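Local coordinates for protein titin (Homo sapiens, PDB 2A38) that is a giant muscle filament protein, probably structural in the sarcomere, represented here by its N-terminal pair of immunoglobulin domains, at residues Val70-Ser75 with Leu95-Glu100; Ala102-Val107 with Ala178-Gly183. All coordinates share one frame; numbering follows the deposited sequence.

Interaction 1 of 2, residues Val70-Ser75 with Leu95-Glu100; sequences VTKANS and LLVKAE
Val97 CG2 lies 3.6 Å from Val70 CG1, and the two valines lie side by side, pointing opposite ways. The Val97 side chain points from strand 87-98 into the loop 70-75, and its two methyls do different work. The same CG2 sits 3.5 Å from Thr71 O and 3.7 Å from Ser75 CB, so three loop residues gather round one methyl. With chi1 at -177°, CG1 of Val97 points away from the backbone N and reaches CA and CG of Lys72.

Beyond CG the Lys72 chain is fully extended. It runs alongside the strand end, which brings CE and NZ over the methyl of Ala99. Lys72 NZ comes within 3.3 Å of Ala99 CB. The ammonium also makes a long, weak ion pair with Glu19. At the other end of the contact, Leu95 CD2 reaches the backbone of Asn74, 3.5 Å from its carbonyl O.

The loop holds its own shape. Asn74 N bonds back to Thr71 O at 3.0 Å. Asn74 OD1 receives a long, weak bond from Thr71 N. Ser75 OG bonds to Lys72 O at 3.2 Å, with the donor tilted 27° from the carbonyl plane. Further out, Asn74 O is hydrogen-bonded to Tyr78 OH, a tether of the kind known as the tyrosine corner in Ig-type sandwiches. Val70 and Leu95 both pack on Val17 of strand 15-18, and so belong to the domain core.

The loop is the link between strands 62-67 and 76-84, which lie in the two facing sheets. Its hold on strand 87-98 is van der Waals contact, methyls against methyls and against backbone carbonyls, without a hydrogen bond between the two segments. Val97 N is buried with no partner, probably a small polar cost.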
# COMPACT_ATOMS: atom_id res chain seq x y z
N VAL A 70 -3.17 6.49 -4.07
CA VAL A 70 -3.57 6.05 -5.40
C VAL A 70 -3.73 4.54 -5.51
O VAL A 70 -2.91 3.78 -5.00
CB VAL A 70 -2.57 6.50 -6.46
CG1 VAL A 70 -3.04 6.08 -7.85
CG2 VAL A 70 -2.41 8.00 -6.39
N THR A 71 -4.78 4.12 -6.20
CA THR A 71 -5.04 2.70 -6.39
C THR A 71 -4.98 2.40 -7.89
O THR A 71 -5.10 3.32 -8.71
CB THR A 71 -6.43 2.31 -5.85
OG1 THR A 71 -7.44 3.00 -6.59
CG2 THR A 71 -6.54 2.70 -4.38
N LYS A 72 -4.79 1.14 -8.25
CA LYS A 72 -4.70 0.76 -9.66
C LYS A 72 -6.01 1.06 -10.39
O LYS A 72 -6.03 1.18 -11.62
CB LYS A 72 -4.38 -0.73 -9.80
CG LYS A 72 -2.92 -1.07 -9.59
CD LYS A 72 -2.71 -2.58 -9.66
CE LYS A 72 -1.24 -2.92 -9.59
NZ LYS A 72 -1.01 -4.40 -9.53
N ALA A 73 -7.09 1.17 -9.63
CA ALA A 73 -8.40 1.45 -10.20
C ALA A 73 -8.58 2.93 -10.56
O ALA A 73 -9.63 3.32 -11.06
CB ALA A 73 -9.48 1.01 -9.21
N ASN A 74 -7.56 3.74 -10.29
CA ASN A 74 -7.62 5.17 -10.57
C ASN A 74 -6.93 5.60 -11.87
O ASN A 74 -7.17 6.69 -12.37
CB ASN A 74 -7.01 5.96 -9.41
CG ASN A 74 -7.87 5.93 -8.17
OD1 ASN A 74 -7.41 6.21 -7.07
ND2 ASN A 74 -9.15 5.60 -8.35
N SER A 75 -6.08 4.74 -12.42
CA SER A 75 -5.40 5.10 -13.65
C SER A 75 -6.43 5.38 -14.75
O SER A 75 -7.62 5.13 -14.59
CB SER A 75 -4.43 3.99 -14.07
OG SER A 75 -5.10 2.77 -14.26
N LEU A 95 -3.16 8.94 -16.32
CA LEU A 95 -2.57 8.52 -15.06
C LEU A 95 -2.24 7.02 -15.15
O LEU A 95 -3.13 6.20 -15.37
CB LEU A 95 -3.53 8.77 -13.90
CG LEU A 95 -3.13 8.18 -12.54
CD1 LEU A 95 -1.81 8.77 -12.09
CD2 LEU A 95 -4.21 8.45 -11.51
N LEU A 96 -0.97 6.68 -15.01
CA LEU A 96 -0.53 5.29 -15.06
C LEU A 96 -0.05 4.88 -13.68
O LEU A 96 0.88 5.47 -13.14
CB LEU A 96 0.60 5.13 -16.07
CG LEU A 96 1.27 3.75 -16.09
CD1 LEU A 96 0.21 2.68 -16.31
CD2 LEU A 96 2.34 3.71 -17.18
N VAL A 97 -0.69 3.87 -13.10
CA VAL A 97 -0.33 3.41 -11.77
C VAL A 97 0.57 2.18 -11.80
O VAL A 97 0.21 1.14 -12.37
CB VAL A 97 -1.59 3.09 -10.94
CG1 VAL A 97 -1.20 2.68 -9.53
CG2 VAL A 97 -2.50 4.31 -10.91
N LYS A 98 1.75 2.30 -11.19
CA LYS A 98 2.72 1.21 -11.14
C LYS A 98 2.51 0.35 -9.90
O LYS A 98 2.45 0.85 -8.78
CB LYS A 98 4.15 1.79 -11.14
CG LYS A 98 5.25 0.75 -10.97
CD LYS A 98 5.14 -0.35 -12.02
CE LYS A 98 6.01 -1.56 -11.66
NZ LYS A 98 5.73 -2.73 -12.55
N ALA A 99 2.40 -0.96 -10.11
CA ALA A 99 2.20 -1.91 -9.02
C ALA A 99 3.31 -1.81 -7.98
O ALA A 99 4.49 -1.73 -8.32
CB ALA A 99 2.13 -3.33 -9.57
N GLU A 100 2.92 -1.81 -6.71
CA GLU A 100 3.86 -1.71 -5.61
C GLU A 100 4.24 -3.08 -5.07
O GLU A 100 3.41 -3.99 -5.00
CB GLU A 100 3.23 -0.87 -4.49
CG GLU A 100 4.02 -0.84 -3.19
CD GLU A 100 3.23 -0.20 -2.05
OE1 GLU A 100 2.04 -0.55 -1.88
OE2 GLU A 100 3.81 0.63 -1.31

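Interaction 2 of 2, residues Ala102-Val107 with Ala178-Gly183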
# COMPACT_ATOMS: atom_id res chain seq x y z
N ALA A 102 7.15 -5.17 -2.12
CA ALA A 102 8.08 -5.07 -1.01
C ALA A 102 8.42 -6.49 -0.59
O ALA A 102 7.53 -7.33 -0.47
CB ALA A 102 7.42 -4.34 0.16
N PRO A 103 9.71 -6.79 -0.38
CA PRO A 103 10.07 -8.16 0.02
C PRO A 103 9.57 -8.41 1.45
O PRO A 103 9.25 -7.47 2.17
CB PRO A 103 11.59 -8.15 -0.07
CG PRO A 103 11.92 -6.74 0.35
CD PRO A 103 10.89 -5.91 -0.40
N PRO A 104 9.50 -9.69 1.86
CA PRO A 104 9.04 -10.00 3.22
C PRO A 104 9.98 -9.36 4.24
O PRO A 104 11.20 -9.38 4.10
CB PRO A 104 9.09 -11.52 3.26
CG PRO A 104 8.88 -11.90 1.81
CD PRO A 104 9.77 -10.93 1.11
N ASN A 105 9.39 -8.80 5.29
CA ASN A 105 10.17 -8.15 6.32
C ASN A 105 9.65 -8.54 7.70
O ASN A 105 8.45 -8.55 7.94
CB ASN A 105 10.07 -6.64 6.13
CG ASN A 105 10.80 -5.88 7.21
OD1 ASN A 105 11.98 -6.13 7.47
ND2 ASN A 105 10.10 -4.94 7.85
N PHE A 106 10.57 -8.87 8.61
CA PHE A 106 10.18 -9.23 9.96
C PHE A 106 10.18 -8.01 10.85
O PHE A 106 11.24 -7.55 11.28
CB PHE A 106 11.13 -10.27 10.55
CG PHE A 106 10.94 -11.64 9.97
CD1 PHE A 106 11.73 -12.08 8.93
CD2 PHE A 106 9.93 -12.46 10.44
CE1 PHE A 106 11.51 -13.32 8.36
CE2 PHE A 106 9.70 -13.70 9.88
CZ PHE A 106 10.49 -14.13 8.84
N VAL A 107 8.99 -7.48 11.12
CA VAL A 107 8.86 -6.32 11.99
C VAL A 107 9.19 -6.84 13.37
O VAL A 107 9.90 -6.19 14.15
CB VAL A 107 7.42 -5.76 11.97
CG1 VAL A 107 7.27 -4.65 12.99
CG2 VAL A 107 7.08 -5.26 10.58
N ALA A 178 9.64 -16.66 5.26
CA ALA A 178 8.58 -15.87 4.62
C ALA A 178 8.98 -15.55 3.20
O ALA A 178 10.07 -15.04 2.96
CB ALA A 178 8.32 -14.59 5.41
N THR A 179 8.11 -15.83 2.24
CA THR A 179 8.44 -15.56 0.84
C THR A 179 7.32 -14.88 0.06
O THR A 179 6.15 -15.03 0.38
CB THR A 179 8.73 -16.88 0.05
OG1 THR A 179 7.52 -17.64 -0.06
CG2 THR A 179 9.78 -17.73 0.75
N ASN A 180 7.70 -14.12 -0.96
CA ASN A 180 6.72 -13.53 -1.86
C ASN A 180 7.47 -13.38 -3.18
O ASN A 180 8.64 -13.76 -3.26
CB ASN A 180 6.10 -12.22 -1.32
CG ASN A 180 7.05 -11.05 -1.34
OD1 ASN A 180 8.20 -11.16 -1.72
ND2 ASN A 180 6.54 -9.90 -0.91
N SER A 181 6.79 -12.89 -4.21
CA SER A 181 7.41 -12.78 -5.53
C SER A 181 8.71 -11.97 -5.57
O SER A 181 9.55 -12.21 -6.44
CB SER A 181 6.41 -12.17 -6.52
OG SER A 181 6.07 -10.85 -6.15
N VAL A 182 8.88 -11.03 -4.66
CA VAL A 182 10.08 -10.22 -4.69
C VAL A 182 11.20 -10.62 -3.74
O VAL A 182 12.28 -10.04 -3.80
CB VAL A 182 9.77 -8.72 -4.49
CG1 VAL A 182 9.17 -8.18 -5.76
CG2 VAL A 182 8.82 -8.52 -3.33
N GLY A 183 10.97 -11.59 -2.87
CA GLY A 183 12.03 -11.97 -1.97
C GLY A 183 11.70 -13.00 -0.91
O GLY A 183 10.57 -13.47 -0.79
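Asn180 turns its amide across the ring of Pro104, and the two side chains meet obliquely. The amide oxygen OD1 lies 3.2 Å from Pro104 CD. The amide nitrogen reaches past the ring to the backbone: ND2 donates to Ala102 O at 2.8 Å, with an N-H...O angle of 155°. The acceptor lies almost in the amide plane, 3° out of it. CG of Asn180 sits between its backbone N and carbonyl carbon (chi1 72°), which lets OD1 face its own turn. There it accepts weak bonds from the backbone N of Val182 and of Gly183. A second acceptor for ND2 is Pro131 O.

On the Pro104 ring, CB packs 3.8 Å from the methyl of Ala178. CG lies near the carbonyl oxygens of Ala178 and Gly183, and CD lies 3.3 Å from Gly183 O. The Phe106 ring brings CZ to 4.1 Å from the same Ala178 methyl. Val182 adds CG2, 3.4 Å from Ala102 O. An alanine in place of Asn180 would probably leave Ala102 O and Pro131 O without the amide donor, and the N-H groups of Val182 and Gly183 without OD1.

Asn180 to Gly183 is a type I beta turn, closed by a backbone bond from Gly183 N to Asn180 O at 3.2 Å. Asn180 N returns a bond to Gly183 O. The turn joins strands 172-180 and 183-193. In immunoglobulin nomenclature this is the F-G hairpin, and the first strand, A, of the other sheet packs against its turn where the two sheets come together.

Interaction 1 and interaction 2 come in series along the chain and belong to different I-set domains. Their centres lie about 22 Å apart. Interaction 1 closes with the end of strand 87-98, the last of the first domain. Interaction 2 opens with strand 102-106, the first of the second. A short connection joins the two strands, and the contacts touch nowhere else. Each contact joins parts of its own domain: a loop to a strand in one, a first strand to a hairpin turn in the other. The two sites thus flank the short interdomain linker. The doublet is two Ig domains in series, consistent with their moving relative to each other.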